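Conserved hypothetical protein (Enterococcus faecalis, PDB 1Z6M) is of unknown function but adopts a thioredoxin-like fold with a CxxC pattern at a helix start, consistent with a role in thiol-disulfide chemistry. Local coordinates at residues Thr12-Glu17 against Ile32-Val37; Pro28-Glu33 against Lys61-Ile66. All coordinates share one frame; numbering follows the deposited sequence. Where two conformers were deposited one is given.

Contact 1 of 2, residues Thr12-Glu17 against Ile32-Val37; sequences TKVNTE and IEFINV
Val14 meets both Ile32 and Phe34, one methyl to each, and so anchors the loop that precedes strand 20-22 over the central strand 29-35. Its CG1, anti to the carbonyl carbon (chi1 -60°), comes up to the edge of the Phe34 ring, near the ring plane, 3.7 Å from CE1 of that residue. The other branch bears on the end of the isoleucine: Val14 CG2 lies 3.5 Å from Ile32 CD1, tighter than ordinary carbon-carbon contact. Helix 132-145 adds Glu141 and Ala145 beside Val14, and Glu141 and Ala142 beside Phe34, so the valine also touches that helix.

At Asn15 the backbone makes the approach. Its carbonyl O sits 3.5 Å from Ile32 CD1, while its CB points away from the strand and OD1 closes an Asx turn, in which Asn15 OD1 accepts from Glu17 N at 2.9 Å. The same OD1 also takes a hydrogen bond from Thr18 N, so two backbone amides fix the bend.

Thr16 lends a methyl. Its CG2 lies 4.0 Å from Ile32 CD1, the two side chains crossing at about a right angle, and the isoleucine terminus thereby becomes the meeting point of three successive loop residues.

No hydrogen bond joins the two segments; side-chain carbons, and the Asn15 carbonyl against a methyl, make the contact. Polar bonds to other parts of the fold accompany it: Asn15 N to Glu141, Thr16 O to His21, and Asn15 O to Lys67, a polar tie to neighbouring strand 62-68 beside an otherwise apolar seat.

Contact 2 of 2, residues Pro28-Glu33 against Lys61-Ile66; sequences PVKMIE and KVERII
Lys30 NZ is gripped by three acceptors: the carboxylate of Glu63, through OE1 at 2.8 Å, and the backbone oxygens of Ser25 and Ala27. The salt bridge reaches Glu63 OE1 on its anti side, well out of the carboxylate plane. A bend at chi2 (-57°) of the lysine turns the end of its chain toward the carboxylate of Glu63, its partner in the parallel pairing of strands 29-33 and 62-66.

The other face of the sheet carries a second, far more regular ion pair. Arg64 takes Glu33 side-on: NE bonds Glu33 OE2 at 2.7 Å, and Arg64 NH2 bonds Glu33 OE1 at 2.8 Å, with an almost straight N-H...O angle of 177°. Guanidinium and carboxylate planes lie only 12° apart. Ile66 CD1 lies over one guanidinium face, toward its rim.

Between the charges runs the parallel backbone pairing, with Met31 N bonded to Glu63 O at 2.9 Å and Ile65 N to Met31 O at 2.8 Å. Val62 CG1 packs on the CB of Met31, a selenomethionine, at 4.1 Å.

Helix 40-58 connects the two strands in a beta-alpha-beta crossover and packs on the face bearing Met31 and Arg64. Glu33 and Arg64 are both buried there, in a place reminiscent of the buried acid of thioredoxins; two nearly coplanar bonds fix the rotation of the carboxylate, whose OE1 also accepts from Trp45 NE1.

In the fold
Contacts 1 and 2 share Ile32 and Glu33 on strand 29-35, and their centres lie about 9 Å apart. Ile32 faces the loop, whereas Glu33 turns to the opposite face, where helix 40-58 packs. The loop of contact 1 also reaches the strand pair of contact 2 directly: Thr16 CG2 lies 3.6 Å from Lys30 CB, and Thr16 O lies 3.7 Å from Ile65 CG1. After the shared residues the strand runs on toward Cys39 and Cys42, a CxxC pattern of thioredoxin type; Ile35 touches Cys42, and the Phe34 side chain lies near the pattern without touching it. Contact 1 thus lays the loop over the Ile32 face, and contact 2 joins the strand's edge to strand 62-68, beside this presumed redox site.

Contact 1 of 2, residues Thr12-Glu17 against Ile32-Val37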
ATOM      1  N   THR A  12     -13.608   7.021   9.185  1.00 12.62           N
ATOM      2  CA  THR A  12     -14.895   6.393   8.877  1.00 13.28           C
ATOM      3  C   THR A  12     -15.162   6.319   7.368  1.00 13.59           C
ATOM      4  O   THR A  12     -16.072   5.615   6.937  1.00 15.02           O
ATOM      5  CB  THR A  12     -16.110   7.094   9.550  1.00 13.51           C
ATOM      6  OG1 THR A  12     -16.351   8.362   8.927  1.00 13.51           O
ATOM      7  CG2 THR A  12     -15.892   7.251  11.045  1.00 13.82           C
ATOM      8  N   LYS A  13     -14.363   7.027   6.571  1.00 13.68           N
ATOM      9  CA  LYS A  13     -14.618   7.149   5.133  1.00 14.73           C
ATOM     10  C   LYS A  13     -13.788   6.185   4.300  1.00 14.98           C
ATOM     11  O   LYS A  13     -13.891   6.164   3.075  1.00 15.98           O
ATOM     12  CB  LYS A  13     -14.394   8.584   4.632  1.00 15.45           C
ATOM     13  CG  LYS A  13     -15.204   9.637   5.341  1.00 18.17           C
ATOM     14  CD  LYS A  13     -16.684   9.499   5.082  1.00 20.55           C
ATOM     15  CE  LYS A  13     -17.486  10.578   5.823  1.00 21.58           C
ATOM     16  NZ  LYS A  13     -17.372  11.931   5.207  1.00 24.63           N
ATOM     17  N   VAL A  14     -12.956   5.395   4.957  1.00 13.77           N
ATOM     18  CA  VAL A  14     -12.224   4.343   4.261  1.00 13.82           C
ATOM     19  C   VAL A  14     -13.053   3.064   4.298  1.00 13.43           C
ATOM     20  O   VAL A  14     -13.975   2.940   5.115  1.00 15.00           O
ATOM     21  CB  VAL A  14     -10.802   4.130   4.849  1.00 13.62           C
ATOM     22  CG1 VAL A  14      -9.984   5.424   4.740  1.00 13.76           C
ATOM     23  CG2 VAL A  14     -10.855   3.654   6.298  1.00 14.90           C
ATOM     24  N   ASN A  15     -12.737   2.120   3.420  1.00 13.06           N
ATOM     25  CA  ASN A  15     -13.451   0.852   3.394  1.00 12.68           C
ATOM     26  C   ASN A  15     -12.485  -0.316   3.256  1.00 13.15           C
ATOM     27  O   ASN A  15     -11.306  -0.133   2.930  1.00 12.63           O
ATOM     28  CB  ASN A  15     -14.506   0.847   2.275  1.00 12.79           C
ATOM     29  CG  ASN A  15     -13.880   0.923   0.884  1.00 12.19           C
ATOM     30  OD1 ASN A  15     -13.208  -0.011   0.439  1.00 12.31           O
ATOM     31  ND2 ASN A  15     -14.085   2.048   0.201  1.00 12.76           N
ATOM     32  N   THR A  16     -12.997  -1.512   3.507  1.00 13.28           N
ATOM     33  CA  THR A  16     -12.210  -2.732   3.403  1.00 15.04           C
ATOM     34  C   THR A  16     -12.525  -3.496   2.120  1.00 15.12           C
ATOM     35  O   THR A  16     -12.253  -4.693   2.028  1.00 16.73           O
ATOM     36  CB  THR A  16     -12.452  -3.640   4.617  1.00 15.70           C
ATOM     37  OG1 THR A  16     -13.841  -3.986   4.675  1.00 18.33           O
ATOM     38  CG2 THR A  16     -12.064  -2.908   5.890  1.00 17.71           C
ATOM     39  N   GLU A  17     -13.067  -2.798   1.126  1.00 15.17           N
ATOM     40  CA  GLU A  17     -13.465  -3.423  -0.135  1.00 16.27           C
ATOM     41  C   GLU A  17     -12.467  -3.210  -1.267  1.00 15.13           C
ATOM     42  O   GLU A  17     -12.036  -4.174  -1.902  1.00 16.56           O
ATOM     43  CB  GLU A  17     -14.848  -2.924  -0.554  1.00 17.36           C
ATOM     44  CG  GLU A  17     -15.961  -3.366   0.371  1.00 21.76           C
ATOM     45  CD  GLU A  17     -16.171  -4.871   0.376  1.00 26.66           C
ATOM     46  OE1 GLU A  17     -16.159  -5.484  -0.717  1.00 29.62           O
ATOM     47  OE2 GLU A  17     -16.358  -5.439   1.479  1.00 29.92           O
ATOM     48  N   ILE A  32      -5.889  -1.224   6.854  1.00 11.55           N
ATOM     49  CA  ILE A  32      -5.986  -0.493   5.590  1.00 11.31           C
ATOM     50  C   ILE A  32      -4.693   0.275   5.352  1.00 11.33           C
ATOM     51  O   ILE A  32      -4.244   1.019   6.222  1.00 11.25           O
ATOM     52  CB  ILE A  32      -7.214   0.449   5.614  1.00 11.93           C
ATOM     53  CG1 ILE A  32      -8.516  -0.380   5.577  1.00 13.29           C
ATOM     54  CG2 ILE A  32      -7.180   1.435   4.447  1.00 13.97           C
ATOM     55  CD1 ILE A  32      -9.745   0.363   6.060  1.00 17.03           C
ATOM     56  N   GLU A  33      -4.090   0.087   4.182  1.00 10.65           N
ATOM     57  CA  GLU A  33      -2.774   0.661   3.898  1.00 10.66           C
ATOM     58  C   GLU A  33      -2.810   1.443   2.602  1.00  9.84           C
ATOM     59  O   GLU A  33      -2.878   0.852   1.516  1.00 10.98           O
ATOM     60  CB  GLU A  33      -1.707  -0.447   3.792  1.00 11.11           C
ATOM     61  CG  GLU A  33      -1.730  -1.382   4.982  1.00 11.34           C
ATOM     62  CD  GLU A  33      -0.788  -2.561   4.894  1.00 12.10           C
ATOM     63  OE1 GLU A  33       0.345  -2.451   4.356  1.00 13.03           O
ATOM     64  OE2 GLU A  33      -1.189  -3.612   5.417  1.00 15.07           O
ATOM     65  N   PHE A  34      -2.735   2.767   2.704  1.00  9.74           N
ATOM     66  CA  PHE A  34      -2.587   3.623   1.527  1.00  9.51           C
ATOM     67  C   PHE A  34      -1.098   3.809   1.284  1.00  9.80           C
ATOM     68  O   PHE A  34      -0.386   4.368   2.121  1.00  9.98           O
ATOM     69  CB  PHE A  34      -3.247   4.992   1.750  1.00  9.95           C
ATOM     70  CG  PHE A  34      -4.749   4.963   1.729  1.00 10.74           C
ATOM     71  CD1 PHE A  34      -5.474   4.631   2.877  1.00 11.81           C
ATOM     72  CD2 PHE A  34      -5.447   5.258   0.556  1.00 11.03           C
ATOM     73  CE1 PHE A  34      -6.869   4.618   2.863  1.00 12.64           C
ATOM     74  CE2 PHE A  34      -6.829   5.236   0.532  1.00 11.56           C
ATOM     75  CZ  PHE A  34      -7.542   4.913   1.676  1.00 12.14           C
ATOM     76  N   ILE A  35      -0.627   3.315   0.146  1.00 10.01           N
ATOM     77  CA  ILE A  35       0.792   3.347  -0.153  1.00 10.79           C
ATOM     78  C   ILE A  35       1.024   3.699  -1.623  1.00 10.52           C
ATOM     79  O   ILE A  35       0.135   3.564  -2.474  1.00 10.45           O
ATOM     80  CB  ILE A  35       1.519   2.006   0.164  1.00 12.07           C
ATOM     81  CG1 ILE A  35       0.962   0.874  -0.682  1.00 12.38           C
ATOM     82  CG2 ILE A  35       1.485   1.669   1.681  1.00 12.95           C
ATOM     83  CD1 ILE A  35       1.854  -0.370  -0.654  1.00 14.39           C
ATOM     84  N   ASN A  36       2.235   4.154  -1.914  1.00  9.19           N
ATOM     85  CA  ASN A  36       2.694   4.267  -3.291  1.00  9.61           C
ATOM     86  C   ASN A  36       4.035   3.545  -3.339  1.00  9.53           C
ATOM     87  O   ASN A  36       4.904   3.776  -2.496  1.00 10.32           O
ATOM     88  CB  ASN A  36       2.811   5.742  -3.707  1.00 10.04           C
ATOM     89  CG  ASN A  36       3.294   5.914  -5.137  1.00 10.25           C
ATOM     90  OD1 ASN A  36       4.420   5.555  -5.460  1.00 10.34           O
ATOM     91  ND2 ASN A  36       2.440   6.473  -6.000  1.00  9.96           N
ATOM     92  N   VAL A  37       4.195   2.639  -4.294  1.00  9.67           N
ATOM     93  CA  VAL A  37       5.354   1.742  -4.282  0.50  9.63           C
ATOM     94  C   VAL A  37       6.676   2.402  -4.608  1.00  9.84           C
ATOM     95  O   VAL A  37       7.720   1.785  -4.429  1.00 10.29           O
ATOM     96  CB  VAL A  37       5.186   0.466  -5.153  0.50 10.07           C
ATOM     97  CG1 VAL A  37       4.060  -0.395  -4.636  0.50 11.11           C
ATOM     98  CG2 VAL A  37       5.052   0.803  -6.649  0.50  6.81           C
TER

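Contact 2 of 2, residues Pro28-Glu33 against Lys61-Ile66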
ATOM      1  N   PRO A  28     -10.719 -10.665  11.960  1.00 14.74           N
ATOM      2  CA  PRO A  28     -11.346  -9.579  12.721  1.00 15.31           C
ATOM      3  C   PRO A  28     -10.673  -8.212  12.574  1.00 15.51           C
ATOM      4  O   PRO A  28     -11.357  -7.183  12.564  1.00 16.72           O
ATOM      5  CB  PRO A  28     -11.275 -10.077  14.174  1.00 15.92           C
ATOM      6  CG  PRO A  28     -10.188 -11.108  14.177  1.00 15.75           C
ATOM      7  CD  PRO A  28     -10.227 -11.751  12.837  1.00 14.55           C
ATOM      8  N   VAL A  29      -9.352  -8.193  12.441  1.00 14.56           N
ATOM      9  CA  VAL A  29      -8.634  -6.924  12.374  1.00 14.08           C
ATOM     10  C   VAL A  29      -8.395  -6.572  10.913  1.00 14.20           C
ATOM     11  O   VAL A  29      -7.741  -7.322  10.187  1.00 14.54           O
ATOM     12  CB  VAL A  29      -7.314  -6.961  13.174  1.00 13.61           C
ATOM     13  CG1 VAL A  29      -6.558  -5.648  13.017  1.00 13.84           C
ATOM     14  CG2 VAL A  29      -7.595  -7.254  14.651  1.00 14.48           C
ATOM     15  N   LYS A  30      -8.946  -5.435  10.493  1.00 13.85           N
ATOM     16  CA  LYS A  30      -8.798  -4.966   9.118  1.00 14.12           C
ATOM     17  C   LYS A  30      -7.768  -3.861   9.092  1.00 13.93           C
ATOM     18  O   LYS A  30      -7.947  -2.825   9.732  1.00 15.01           O
ATOM     19  CB  LYS A  30     -10.131  -4.440   8.577  1.00 15.20           C
ATOM     20  CG  LYS A  30     -11.312  -5.426   8.668  1.00 16.01           C
ATOM     21  CD  LYS A  30     -11.033  -6.744   7.954  1.00 17.05           C
ATOM     22  CE  LYS A  30     -12.292  -7.586   7.851  1.00 16.89           C
ATOM     23  NZ  LYS A  30     -11.975  -8.960   7.407  1.00 17.83           N
HETATM   24  N   MSE A  31      -6.677  -4.100   8.374  1.00 13.15           N
HETATM   25  CA  MSE A  31      -5.570  -3.152   8.287  1.00 12.85           C
HETATM   26  C   MSE A  31      -5.593  -2.517   6.908  1.00 12.01           C
HETATM   27  O   MSE A  31      -5.346  -3.198   5.917  1.00 13.55           O
HETATM   28  CB  MSE A  31      -4.245  -3.884   8.522  1.00 13.34           C
HETATM   29  CG  MSE A  31      -3.004  -2.991   8.466  1.00 14.96           C
HETATM   30 SE   MSE A  31      -1.438  -3.879   8.901  1.00 12.87          SE
HETATM   31  CE  MSE A  31      -1.857  -4.485  10.574  1.00 17.77           C
ATOM     32  N   ILE A  32      -5.889  -1.224   6.854  1.00 11.55           N
ATOM     33  CA  ILE A  32      -5.986  -0.493   5.590  1.00 11.31           C
ATOM     34  C   ILE A  32      -4.693   0.275   5.352  1.00 11.33           C
ATOM     35  O   ILE A  32      -4.244   1.019   6.222  1.00 11.25           O
ATOM     36  CB  ILE A  32      -7.214   0.449   5.614  1.00 11.93           C
ATOM     37  CG1 ILE A  32      -8.516  -0.380   5.577  1.00 13.29           C
ATOM     38  CG2 ILE A  32      -7.180   1.435   4.447  1.00 13.97           C
ATOM     39  CD1 ILE A  32      -9.745   0.363   6.060  1.00 17.03           C
ATOM     40  N   GLU A  33      -4.090   0.087   4.182  1.00 10.65           N
ATOM     41  CA  GLU A  33      -2.774   0.661   3.898  1.00 10.66           C
ATOM     42  C   GLU A  33      -2.810   1.443   2.602  1.00  9.84           C
ATOM     43  O   GLU A  33      -2.878   0.852   1.516  1.00 10.98           O
ATOM     44  CB  GLU A  33      -1.707  -0.447   3.792  1.00 11.11           C
ATOM     45  CG  GLU A  33      -1.730  -1.382   4.982  1.00 11.34           C
ATOM     46  CD  GLU A  33      -0.788  -2.561   4.894  1.00 12.10           C
ATOM     47  OE1 GLU A  33       0.345  -2.451   4.356  1.00 13.03           O
ATOM     48  OE2 GLU A  33      -1.189  -3.612   5.417  1.00 15.07           O
ATOM     49  N   LYS A  61      -5.678 -13.427  12.266  1.00 14.22           N
ATOM     50  CA  LYS A  61      -6.023 -12.247  13.054  1.00 13.98           C
ATOM     51  C   LYS A  61      -6.260 -11.015  12.179  1.00 13.53           C
ATOM     52  O   LYS A  61      -7.180 -10.240  12.439  1.00 13.38           O
ATOM     53  CB  LYS A  61      -4.937 -11.965  14.104  1.00 14.59           C
ATOM     54  CG  LYS A  61      -5.161 -10.740  14.976  1.00 16.57           C
ATOM     55  CD  LYS A  61      -6.197 -10.963  16.061  1.00 18.42           C
ATOM     56  CE  LYS A  61      -6.112  -9.829  17.072  1.00 19.75           C
ATOM     57  NZ  LYS A  61      -6.876 -10.044  18.322  1.00 23.19           N
ATOM     58  N   VAL A  62      -5.436 -10.853  11.146  1.00 13.22           N
ATOM     59  CA  VAL A  62      -5.430  -9.645  10.329  1.00 13.23           C
ATOM     60  C   VAL A  62      -5.713  -9.941   8.865  1.00 13.34           C
ATOM     61  O   VAL A  62      -5.188 -10.906   8.305  1.00 13.66           O
ATOM     62  CB  VAL A  62      -4.056  -8.929  10.442  1.00 13.19           C
ATOM     63  CG1 VAL A  62      -3.884  -7.851   9.363  1.00 14.15           C
ATOM     64  CG2 VAL A  62      -3.863  -8.337  11.829  1.00 13.30           C
ATOM     65  N   GLU A  63      -6.555  -9.101   8.266  1.00 12.91           N
ATOM     66  CA  GLU A  63      -6.651  -8.994   6.815  1.00 13.19           C
ATOM     67  C   GLU A  63      -6.108  -7.628   6.418  1.00 12.34           C
ATOM     68  O   GLU A  63      -6.521  -6.611   6.973  1.00 12.87           O
ATOM     69  CB  GLU A  63      -8.102  -9.103   6.346  1.00 13.37           C
ATOM     70  CG  GLU A  63      -8.246  -9.082   4.814  1.00 15.23           C
ATOM     71  CD  GLU A  63      -9.684  -8.998   4.319  1.00 14.76           C
ATOM     72  OE1 GLU A  63     -10.571  -8.536   5.065  1.00 17.58           O
ATOM     73  OE2 GLU A  63      -9.929  -9.391   3.153  1.00 17.05           O
ATOM     74  N   ARG A  64      -5.179  -7.609   5.467  1.00 11.60           N
ATOM     75  CA  ARG A  64      -4.658  -6.346   4.953  1.00 11.23           C
ATOM     76  C   ARG A  64      -5.419  -5.983   3.704  1.00 11.28           C
ATOM     77  O   ARG A  64      -5.698  -6.849   2.862  1.00 11.81           O
ATOM     78  CB  ARG A  64      -3.180  -6.459   4.610  1.00 11.51           C
ATOM     79  CG  ARG A  64      -2.303  -6.880   5.782  1.00 11.49           C
ATOM     80  CD  ARG A  64      -0.910  -7.252   5.304  1.00 12.26           C
ATOM     81  NE  ARG A  64      -0.174  -6.063   4.882  1.00 12.83           N
ATOM     82  CZ  ARG A  64       1.056  -6.079   4.377  1.00 13.10           C
ATOM     83  NH1 ARG A  64       1.694  -7.227   4.188  1.00 14.10           N
ATOM     84  NH2 ARG A  64       1.646  -4.933   4.050  1.00 13.09           N
ATOM     85  N   ILE A  65      -5.754  -4.695   3.593  1.00 10.95           N
ATOM     86  CA  ILE A  65      -6.354  -4.162   2.374  0.50 10.80           C
ATOM     87  C   ILE A  65      -5.429  -3.058   1.878  1.00 10.87           C
ATOM     88  O   ILE A  65      -5.380  -1.955   2.427  1.00 11.01           O
ATOM     89  CB  ILE A  65      -7.807  -3.655   2.562  0.50 10.78           C
ATOM     90  CG1 ILE A  65      -8.694  -4.729   3.200  0.50 10.12           C
ATOM     91  CG2 ILE A  65      -8.378  -3.225   1.217  0.50 12.13           C
ATOM     92  CD1 ILE A  65      -8.767  -4.654   4.736  0.50  8.67           C
ATOM     93  N   ILE A  66      -4.666  -3.401   0.845  1.00 10.79           N
ATOM     94  CA  ILE A  66      -3.599  -2.547   0.349  1.00 10.98           C
ATOM     95  C   ILE A  66      -4.130  -1.711  -0.809  1.00  9.62           C
ATOM     96  O   ILE A  66      -4.553  -2.264  -1.842  1.00 11.23           O
ATOM     97  CB  ILE A  66      -2.354  -3.377  -0.033  1.00 11.21           C
ATOM     98  CG1 ILE A  66      -1.809  -4.111   1.206  1.00 12.09           C
ATOM     99  CG2 ILE A  66      -1.268  -2.479  -0.638  1.00 11.90           C
ATOM    100  CD1 ILE A  66      -0.796  -5.205   0.888  1.00 13.41           C
TER